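Local coordinates for protein Hen1 (Anabaena variabilis, PDB 3JWH) that probably transfers a methyl group from S-adenosylmethionine to the 2'-oxygen of the 3'-terminal nucleotide of RNA, at residues A[63-73]-A[84-92]. Residues are numbered along the deposited sequence; the frame is centred on the assembly and turned at random.
With SAH (S-adenosyl-L-homocysteine), chain C.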
# COMPACT_ATOMS: atom_id res chain seq x y z
N TYR A 63 1.54 14.82 -10.50
CA TYR A 63 2.78 15.58 -10.42
C TYR A 63 2.77 16.45 -9.17
O TYR A 63 3.78 16.60 -8.50
CB TYR A 63 2.95 16.48 -11.68
CG TYR A 63 3.32 15.72 -12.95
CD1 TYR A 63 4.65 15.43 -13.25
CD2 TYR A 63 2.34 15.30 -13.84
CE1 TYR A 63 5.00 14.73 -14.40
CE2 TYR A 63 2.68 14.60 -15.01
CZ TYR A 63 4.01 14.33 -15.28
OH TYR A 63 4.36 13.64 -16.43
N ARG A 64 1.62 17.03 -8.88
CA ARG A 64 1.48 17.89 -7.71
C ARG A 64 1.85 17.12 -6.44
O ARG A 64 2.64 17.58 -5.63
CB ARG A 64 0.05 18.41 -7.59
CG ARG A 64 -0.10 19.48 -6.53
CD ARG A 64 0.58 20.76 -6.97
NE ARG A 64 1.21 21.48 -5.86
CZ ARG A 64 2.48 21.30 -5.49
NH1 ARG A 64 3.25 20.44 -6.13
NH2 ARG A 64 2.98 22.02 -4.49
N SER A 65 1.28 15.93 -6.30
CA SER A 65 1.56 15.10 -5.13
C SER A 65 3.01 14.66 -5.04
O SER A 65 3.57 14.62 -3.94
CB SER A 65 0.65 13.88 -5.14
OG SER A 65 -0.68 14.28 -4.86
N LEU A 66 3.62 14.33 -6.17
CA LEU A 66 5.01 13.90 -6.16
C LEU A 66 5.94 15.06 -5.79
O LEU A 66 6.94 14.85 -5.12
CB LEU A 66 5.43 13.32 -7.52
CG LEU A 66 5.39 11.82 -7.85
CD1 LEU A 66 4.76 10.98 -6.75
CD2 LEU A 66 4.66 11.65 -9.14
N GLU A 67 5.62 16.27 -6.23
CA GLU A 67 6.48 17.42 -5.89
C GLU A 67 6.40 17.64 -4.38
O GLU A 67 7.41 17.90 -3.72
CB GLU A 67 6.03 18.69 -6.62
CG GLU A 67 6.28 18.70 -8.13
CD GLU A 67 7.76 18.61 -8.51
OE1 GLU A 67 8.39 17.57 -8.24
OE2 GLU A 67 8.30 19.59 -9.09
N ILE A 68 5.20 17.55 -3.83
CA ILE A 68 5.03 17.73 -2.40
C ILE A 68 5.78 16.63 -1.66
O ILE A 68 6.48 16.91 -0.68
CB ILE A 68 3.52 17.73 -2.04
CG1 ILE A 68 2.87 18.98 -2.65
CG2 ILE A 68 3.34 17.69 -0.54
CD1 ILE A 68 1.38 19.04 -2.51
N ALA A 69 5.68 15.38 -2.12
CA ALA A 69 6.38 14.28 -1.48
C ALA A 69 7.88 14.58 -1.38
O ALA A 69 8.49 14.43 -0.31
CB ALA A 69 6.17 13.00 -2.26
N GLN A 70 8.47 14.99 -2.50
CA GLN A 70 9.89 15.31 -2.56
C GLN A 70 10.19 16.44 -1.56
O GLN A 70 11.23 16.44 -0.90
CB GLN A 70 10.26 15.75 -3.98
CG GLN A 70 11.74 15.90 -4.26
CD GLN A 70 12.52 14.67 -3.87
OE1 GLN A 70 12.83 14.46 -2.70
NE2 GLN A 70 12.84 13.82 -4.86
N GLU A 71 9.26 17.37 -1.44
CA GLU A 71 9.41 18.51 -0.55
C GLU A 71 9.55 18.11 0.92
O GLU A 71 10.53 18.47 1.56
CB GLU A 71 8.21 19.44 -0.73
CG GLU A 71 8.34 20.78 -0.03
CD GLU A 71 7.28 21.76 -0.50
OE1 GLU A 71 6.08 21.39 -0.48
OE2 GLU A 71 7.64 22.89 -0.89
N ARG A 72 8.59 17.36 1.45
CA ARG A 72 8.71 16.97 2.85
C ARG A 72 9.79 15.92 3.07
O ARG A 72 10.42 15.88 4.14
CB ARG A 72 7.36 16.51 3.41
CG ARG A 72 6.48 15.70 2.49
CD ARG A 72 5.05 15.68 3.03
NE ARG A 72 4.94 14.99 4.31
CZ ARG A 72 5.03 13.67 4.47
NH1 ARG A 72 5.25 12.88 3.43
NH2 ARG A 72 4.91 13.14 5.68
N LEU A 73 10.04 15.08 2.07
CA LEU A 73 11.08 14.07 2.22
C LEU A 73 12.40 14.79 2.39
O LEU A 73 13.33 14.25 2.98
CB LEU A 73 11.14 13.14 1.00
CG LEU A 73 10.11 11.99 0.96
CD1 LEU A 73 10.15 11.28 -0.39
CD2 LEU A 73 10.41 11.01 2.07
N GLU A 84 20.27 7.72 -1.50
CA GLU A 84 20.26 6.95 -2.75
C GLU A 84 19.24 5.80 -2.79
O GLU A 84 19.05 5.16 -3.82
CB GLU A 84 21.65 6.37 -3.03
CG GLU A 84 22.67 7.39 -3.52
CD GLU A 84 22.23 8.10 -4.80
OE1 GLU A 84 21.91 7.41 -5.80
OE2 GLU A 84 22.22 9.35 -4.81
N ARG A 85 18.59 5.55 -1.66
CA ARG A 85 17.59 4.48 -1.56
C ARG A 85 16.23 4.93 -2.14
O ARG A 85 15.43 4.10 -2.58
CB ARG A 85 17.42 4.08 -0.09
CG ARG A 85 18.63 3.34 0.48
CD ARG A 85 18.80 3.54 1.99
NE ARG A 85 17.67 3.06 2.78
CZ ARG A 85 16.91 3.84 3.56
NH1 ARG A 85 17.16 5.14 3.63
NH2 ARG A 85 15.92 3.32 4.27
N LEU A 86 16.01 6.23 -2.15
CA LEU A 86 14.76 6.82 -2.63
C LEU A 86 14.65 7.05 -4.14
O LEU A 86 15.61 7.37 -4.81
CB LEU A 86 14.53 8.16 -1.93
CG LEU A 86 13.30 8.91 -2.44
CD1 LEU A 86 12.03 8.16 -2.03
CD2 LEU A 86 13.30 10.32 -1.89
N GLN A 87 13.44 6.90 -4.65
CA GLN A 87 13.16 7.10 -6.07
C GLN A 87 11.69 7.47 -6.20
O GLN A 87 10.82 6.81 -5.62
CB GLN A 87 13.46 5.80 -6.83
CG GLN A 87 13.72 5.96 -8.31
CD GLN A 87 13.76 4.62 -9.03
OE1 GLN A 87 14.36 3.65 -8.55
NE2 GLN A 87 13.12 4.56 -10.19
N LEU A 88 11.41 8.54 -6.94
CA LEU A 88 10.06 9.03 -7.19
C LEU A 88 9.74 8.89 -8.68
O LEU A 88 10.50 9.34 -9.52
CB LEU A 88 9.96 10.49 -6.76
CG LEU A 88 9.20 10.81 -5.47
CD1 LEU A 88 9.51 9.81 -4.39
CD2 LEU A 88 9.55 12.19 -5.03
N ILE A 89 8.60 8.29 -8.99
CA ILE A 89 8.21 8.06 -10.37
C ILE A 89 6.78 8.49 -10.68
O ILE A 89 5.84 8.13 -9.95
CB ILE A 89 8.32 6.57 -10.71
CG1 ILE A 89 9.77 6.10 -10.64
CG2 ILE A 89 7.72 6.31 -12.08
CD1 ILE A 89 9.90 4.59 -10.68
N GLN A 90 6.60 9.26 -11.75
CA GLN A 90 5.26 9.65 -12.15
C GLN A 90 4.79 8.56 -13.11
O GLN A 90 5.55 8.12 -13.99
CB GLN A 90 5.24 11.02 -12.87
CG GLN A 90 3.82 11.55 -13.14
CD GLN A 90 3.10 10.85 -14.29
OE1 GLN A 90 1.86 10.84 -14.35
NE2 GLN A 90 3.86 10.29 -15.22
N GLY A 91 3.56 8.11 -12.92
CA GLY A 91 3.02 7.07 -13.77
C GLY A 91 1.69 6.56 -13.27
O GLY A 91 1.40 6.64 -12.08
N ALA A 92 0.87 6.04 -14.17
CA ALA A 92 -0.43 5.48 -13.83
C ALA A 92 -0.23 4.05 -13.34
O ALA A 92 0.68 3.35 -13.79
CB ALA A 92 -1.33 5.50 -15.04
N SAH C . -1.16 6.42 -0.01
CA SAH C . -1.16 7.85 0.34
CB SAH C . -2.53 8.45 0.04
CG SAH C . -2.89 8.25 -1.43
SD SAH C . -4.55 8.88 -1.89
C SAH C . -0.86 8.00 1.84
O SAH C . -1.86 8.08 2.59
OXT SAH C . 0.34 8.04 2.19
C5' SAH C . -4.67 8.06 -3.52
C4' SAH C . -3.38 8.24 -4.33
O4' SAH C . -3.43 7.37 -5.47
C3' SAH C . -3.28 9.67 -4.86
O3' SAH C . -1.91 10.09 -4.85
C2' SAH C . -3.78 9.50 -6.29
O2' SAH C . -3.22 10.53 -7.11
C1' SAH C . -3.11 8.17 -6.61
N9 SAH C . -3.69 7.54 -7.82
C8 SAH C . -4.99 7.40 -8.08
N7 SAH C . -5.15 6.75 -9.23
C5 SAH C . -3.94 6.48 -9.71
C6 SAH C . -3.47 5.84 -10.85
N6 SAH C . -4.33 5.36 -11.75
N1 SAH C . -2.16 5.73 -11.04
C2 SAH C . -1.30 6.22 -10.16
N3 SAH C . -1.70 6.83 -9.07
C4 SAH C . -3.01 6.98 -8.81
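Tyr-63 lays its ring over the side chain of Gln-90, and from there to the pair Leu-73 and Leu-86 helix 63-73 packs on strand 86-90 in a worked example of how a Rossmann-like methyltransferase covers one face of its sheet at an edge strand. Gln-90 CG sits 3.6 Å from the Tyr-63 ring centroid, 15° off the normal, a CH-pi contact; the terminal amide continues along the same face, its plane only 4° from that of the ring. CG anti to the backbone N (chi1 -172°) and a bend at chi2 carry the Gln-90 chain across the ring face. Were Gln-90 an alanine, the tyrosine ring would probably lose the CH-pi contact from CG and be freer to turn, though CB would remain against Leu-66.

Deeper in, Leu-66 drops its CD2 methyl 3.7 Å from Gln-90 CA, while Leu-88 CD2 rests against the Leu-66 backbone O. Leu-88 CD2 also lies 3.7 Å from Gln-70 NE2, a polar group touching carbon across the contact, and more loosely meets Ala-69 CB. At the far end, Leu-73 and Leu-86 meet tip to tip, Leu-73 CD1 to Leu-86 CD2, at 3.6 Å. No hydrogen bond joins the two elements, whose axes run nearly antiparallel and 9.0 Å apart.

Strand 86-90 is an outermost strand of the sheet within this chain and bonds along its backbone to strand 55-60; the helix follows that neighbour, completing a beta-alpha-beta crossover. Beyond Gln-90 the chain enters the S-adenosyl-L-homocysteine pocket, where Ala-92 CA comes 3.3 Å from N1 of the ligand's adenine.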